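Local coordinates for 5-formyl-3-hydroxy-2-methylpyridine 4-carboxylate 5-dehydrogenase (Mesorhizobium japonicum MAFF 303099, PDB 4OM8), which oxidises a pyridine aldehyde of vitamin B6 breakdown with NAD(+) to the dicarboxylate, and can also reduce it with NADH to 4-pyridoxate, at residues 124-135 with 150-161. Numbering follows the deposited sequence.
Sequences QAHISYPERMVG and VIAGEKTAPQTV
The side-chain amide of Gln124 meets the turn at 153-156. Lys155 N reaches Gln124 OE1 (2.9 Å) from above the carbonyl plane, 42° out of it. At the other end NE2 donates to Thr156 OG1, which is tilted 25° from the amide plane. In the conformer described, Ile127 CD1 lies over one face of the Arg132 guanidinium, offset toward its rim. At its edge NE and NH2 both grip Ser128 O, while NH1 bonds to Thr109 O.

Thr156 OG1 also donates to Met133 O at 2.6 Å, nearly along the C=O axis, and accepts from Gly153 N. OG1 stands beside its own backbone N (chi1 -58°), where it meets Met133 O; CG2 lies against Met133 O, with Val134 CB a little farther off. A valine in place of Thr156 would probably leave Met133 O, Gly153 N and Gln124 NE2 without their shared hydroxyl partner. Glu131 O takes two donors, Ala157 N on a lone pair and Thr160 OG1 at 2.8 Å. Thr160 CG2 lies 3.7 Å from Val134 CB.

Gly135 and Ile151 form an antiparallel hydrogen-bonded pair. This is the beta hairpin of strands 133-137 and 147-151, leading into helix 158-170, in the Rossmann-type NAD-binding domain of the 3-hydroxyacyl-CoA dehydrogenase family.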
loop_
_atom_site.group_PDB
_atom_site.type_symbol
_atom_site.label_atom_id
_atom_site.label_comp_id
_atom_site.label_asym_id
_atom_site.label_seq_id
_atom_site.Cartn_x
_atom_site.Cartn_y
_atom_site.Cartn_z
ATOM N N GLN A 124 -3.412 27.212 -14.970
ATOM C CA GLN A 124 -4.433 27.691 -15.898
ATOM C C GLN A 124 -4.414 29.218 -16.018
ATOM O O GLN A 124 -5.049 29.786 -16.920
ATOM C CB GLN A 124 -5.824 27.184 -15.500
ATOM C CG GLN A 124 -6.342 27.735 -14.184
ATOM C CD GLN A 124 -7.546 26.976 -13.642
ATOM O OE1 GLN A 124 -7.852 27.075 -12.452
ATOM N NE2 GLN A 124 -8.244 26.237 -14.504
ATOM N N ALA A 125 -3.647 29.881 -15.158
ATOM C CA ALA A 125 -3.452 31.324 -15.292
ATOM C C ALA A 125 -2.618 31.656 -16.535
ATOM O O ALA A 125 -2.465 32.824 -16.892
ATOM C CB ALA A 125 -2.789 31.888 -14.040
ATOM N N HIS A 126 -2.094 30.628 -17.199
ATOM C CA HIS A 126 -1.155 30.834 -18.303
ATOM C C HIS A 126 -1.688 30.388 -19.654
ATOM O O HIS A 126 -0.911 30.192 -20.590
ATOM C CB HIS A 126 0.157 30.108 -18.016
ATOM C CG HIS A 126 0.865 30.612 -16.803
ATOM N ND1 HIS A 126 1.706 31.706 -16.833
ATOM C CD2 HIS A 126 0.838 30.192 -15.518
ATOM C CE1 HIS A 126 2.176 31.928 -15.619
ATOM N NE2 HIS A 126 1.664 31.024 -14.800
ATOM N N ILE A 127 -3.006 30.247 -19.767
ATOM C CA ILE A 127 -3.608 29.909 -21.049
ATOM C C ILE A 127 -4.967 30.592 -21.202
ATOM O O ILE A 127 -5.660 30.835 -20.208
ATOM C CB ILE A 127 -3.749 28.373 -21.200
ATOM C CG1 ILE A 127 -3.882 27.995 -22.677
ATOM C CG2 ILE A 127 -4.882 27.844 -20.323
ATOM C CD1 ILE A 127 -3.774 26.511 -22.954
ATOM N N SER A 128 -5.347 30.923 -22.434
ATOM C CA SER A 128 -6.683 31.445 -22.682
ATOM C C SER A 128 -7.722 30.398 -22.317
ATOM O O SER A 128 -7.428 29.195 -22.338
ATOM C CB SER A 128 -6.853 31.863 -24.148
ATOM O OG SER A 128 -6.999 30.743 -25.013
ATOM N N TYR A 129 -8.929 30.856 -21.994
ATOM C CA TYR A 129 -10.024 29.961 -21.604
ATOM C C TYR A 129 -9.554 28.923 -20.579
ATOM O O TYR A 129 -9.543 27.726 -20.845
ATOM C CB TYR A 129 -10.644 29.290 -22.840
ATOM C CG TYR A 129 -11.469 30.277 -23.634
ATOM C CD1 TYR A 129 -12.787 30.544 -23.277
ATOM C CD2 TYR A 129 -10.919 30.975 -24.696
ATOM C CE1 TYR A 129 -13.549 31.478 -23.972
ATOM C CE2 TYR A 129 -11.680 31.913 -25.410
ATOM C CZ TYR A 129 -12.988 32.147 -25.033
ATOM O OH TYR A 129 -13.742 33.068 -25.717
ATOM N N PRO A 130 -9.184 29.390 -19.384
ATOM C CA PRO A 130 -8.643 28.498 -18.352
ATOM C C PRO A 130 -9.658 27.456 -17.916
ATOM O O PRO A 130 -9.281 26.474 -17.262
ATOM C CB PRO A 130 -8.304 29.451 -17.197
ATOM C CG PRO A 130 -9.182 30.664 -17.439
ATOM C CD PRO A 130 -9.290 30.784 -18.921
ATOM N N GLU A 131 -10.926 27.651 -18.279
ATOM C CA GLU A 131 -11.964 26.712 -17.892
ATOM C C GLU A 131 -11.806 25.351 -18.560
ATOM O O GLU A 131 -12.351 24.362 -18.056
ATOM C CB GLU A 131 -13.357 27.267 -18.201
ATOM C CG GLU A 131 -13.596 28.662 -17.669
ATOM C CD GLU A 131 -13.111 29.732 -18.632
ATOM O OE1 GLU A 131 -12.626 29.385 -19.729
ATOM O OE2 GLU A 131 -13.252 30.914 -18.302
ATOM N N ARG A 132 -11.072 25.285 -19.676
ATOM C CA ARG A 132 -10.838 24.009 -20.354
ATOM C C ARG A 132 -9.463 23.428 -20.007
ATOM O O ARG A 132 -8.987 22.491 -20.674
ATOM C CB ARG A 132 -10.993 24.141 -21.886
ATOM C CG ARG A 132 -10.306 25.339 -22.569
ATOM C CD ARG A 132 -8.760 25.278 -22.557
ATOM N NE ARG A 132 -8.222 26.494 -23.177
ATOM C CZ ARG A 132 -7.985 26.619 -24.482
ATOM N NH1 ARG A 132 -8.201 25.597 -25.304
ATOM N NH2 ARG A 132 -7.527 27.774 -24.965
ATOM N N MET A 133 -8.822 23.975 -18.977
ATOM C CA MET A 133 -7.580 23.386 -18.477
ATOM C C MET A 133 -7.837 22.656 -17.169
ATOM O O MET A 133 -8.572 23.130 -16.311
ATOM C CB MET A 133 -6.482 24.424 -18.277
ATOM C CG MET A 133 -5.273 23.833 -17.547
ATOM S SD MET A 133 -3.801 24.849 -17.577
ATOM C CE MET A 133 -3.251 24.606 -19.258
ATOM N N VAL A 134 -7.223 21.484 -17.037
ATOM C CA VAL A 134 -7.519 20.562 -15.951
ATOM C C VAL A 134 -6.295 19.714 -15.662
ATOM O O VAL A 134 -5.420 19.563 -16.524
ATOM C CB VAL A 134 -8.726 19.662 -16.345
ATOM C CG1 VAL A 134 -8.379 18.771 -17.542
ATOM C CG2 VAL A 134 -9.237 18.828 -15.178
ATOM N N GLY A 135 -6.220 19.162 -14.457
ATOM C CA GLY A 135 -5.205 18.168 -14.173
ATOM C C GLY A 135 -5.664 16.785 -14.588
ATOM O O GLY A 135 -6.802 16.398 -14.327
ATOM N N VAL A 150 -8.302 13.179 -11.849
ATOM C CA VAL A 150 -8.804 14.316 -12.620
ATOM C C VAL A 150 -9.026 15.476 -11.654
ATOM O O VAL A 150 -9.805 15.338 -10.701
ATOM C CB VAL A 150 -10.108 13.963 -13.349
ATOM C CG1 VAL A 150 -10.528 15.121 -14.240
ATOM C CG2 VAL A 150 -9.922 12.695 -14.192
ATOM N N ILE A 151 -8.325 16.589 -11.862
ATOM C CA ILE A 151 -8.329 17.678 -10.884
ATOM C C ILE A 151 -8.670 19.044 -11.456
ATOM O O ILE A 151 -7.894 19.627 -12.206
ATOM C CB ILE A 151 -6.963 17.813 -10.181
ATOM C CG1 ILE A 151 -6.416 16.437 -9.775
ATOM C CG2 ILE A 151 -7.076 18.746 -8.973
ATOM C CD1 ILE A 151 -5.321 15.889 -10.702
ATOM N N ALA A 152 -9.803 19.589 -11.035
ATOM C CA ALA A 152 -10.126 20.956 -11.404
ATOM C C ALA A 152 -9.272 21.974 -10.663
ATOM O O ALA A 152 -9.045 21.863 -9.454
ATOM C CB ALA A 152 -11.584 21.230 -11.131
ATOM N N GLY A 153 -8.807 22.990 -11.385
ATOM C CA GLY A 153 -8.309 24.192 -10.738
ATOM C C GLY A 153 -9.490 25.097 -10.409
ATOM O O GLY A 153 -10.632 24.776 -10.741
ATOM N N GLU A 154 -9.217 26.227 -9.764
ATOM C CA GLU A 154 -10.280 27.126 -9.341
ATOM C C GLU A 154 -11.174 27.580 -10.498
ATOM O O GLU A 154 -12.375 27.794 -10.304
ATOM C CB GLU A 154 -9.676 28.337 -8.632
ATOM C CG GLU A 154 -10.699 29.278 -8.031
ATOM C CD GLU A 154 -11.391 28.698 -6.813
ATOM O OE1 GLU A 154 -10.900 27.690 -6.257
ATOM O OE2 GLU A 154 -12.428 29.260 -6.402
ATOM N N LYS A 155 -10.600 27.693 -11.690
ATOM C CA LYS A 155 -11.336 28.193 -12.849
ATOM C C LYS A 155 -11.796 27.084 -13.793
ATOM O O LYS A 155 -12.442 27.356 -14.798
ATOM C CB LYS A 155 -10.471 29.194 -13.631
ATOM C CG LYS A 155 -10.127 30.480 -12.885
ATOM C CD LYS A 155 -9.331 31.419 -13.800
ATOM C CE LYS A 155 -8.968 32.725 -13.102
ATOM N NZ LYS A 155 -10.168 33.436 -12.579
ATOM N N THR A 156 -11.464 25.834 -13.485
ATOM C CA THR A 156 -11.839 24.737 -14.377
ATOM C C THR A 156 -13.351 24.509 -14.396
ATOM O O THR A 156 -13.989 24.439 -13.347
ATOM C CB THR A 156 -11.146 23.416 -13.971
ATOM O OG1 THR A 156 -9.723 23.594 -13.973
ATOM C CG2 THR A 156 -11.506 22.295 -14.918
ATOM N N ALA A 157 -13.926 24.405 -15.593
ATOM C CA ALA A 157 -15.353 24.125 -15.710
ATOM C C ALA A 157 -15.647 22.706 -15.255
ATOM O O ALA A 157 -14.897 21.785 -15.565
ATOM C CB ALA A 157 -15.823 24.321 -17.142
ATOM N N PRO A 158 -16.740 22.525 -14.503
ATOM C CA PRO A 158 -17.166 21.173 -14.136
ATOM C C PRO A 158 -17.308 20.273 -15.366
ATOM O O PRO A 158 -16.972 19.093 -15.279
ATOM C CB PRO A 158 -18.517 21.409 -13.453
ATOM C CG PRO A 158 -18.356 22.752 -12.829
ATOM C CD PRO A 158 -17.537 23.561 -13.821
ATOM N N GLN A 159 -17.764 20.826 -16.488
ATOM C CA GLN A 159 -17.884 20.069 -17.734
ATOM C C GLN A 159 -16.540 19.505 -18.210
ATOM O O GLN A 159 -16.477 18.426 -18.782
ATOM C CB GLN A 159 -18.484 20.952 -18.831
ATOM C CG GLN A 159 -19.960 21.309 -18.626
ATOM C CD GLN A 159 -20.186 22.335 -17.521
ATOM O OE1 GLN A 159 -19.267 23.056 -17.120
ATOM N NE2 GLN A 159 -21.419 22.399 -17.021
ATOM N N THR A 160 -15.464 20.239 -17.958
ATOM C CA THR A 160 -14.134 19.794 -18.359
ATOM C C THR A 160 -13.741 18.556 -17.573
ATOM O O THR A 160 -13.248 17.561 -18.129
ATOM C CB THR A 160 -13.108 20.912 -18.150
ATOM O OG1 THR A 160 -13.489 22.030 -18.968
ATOM C CG2 THR A 160 -11.685 20.447 -18.509
ATOM N N VAL A 161 -13.989 18.617 -16.270
ATOM C CA VAL A 161 -13.723 17.480 -15.401
ATOM C C VAL A 161 -14.556 16.278 -15.829
ATOM O O VAL A 161 -14.036 15.163 -15.957
ATOM C CB VAL A 161 -14.008 17.832 -13.923
ATOM C CG1 VAL A 161 -13.929 16.605 -13.043
ATOM C CG2 VAL A 161 -13.035 18.909 -13.427
#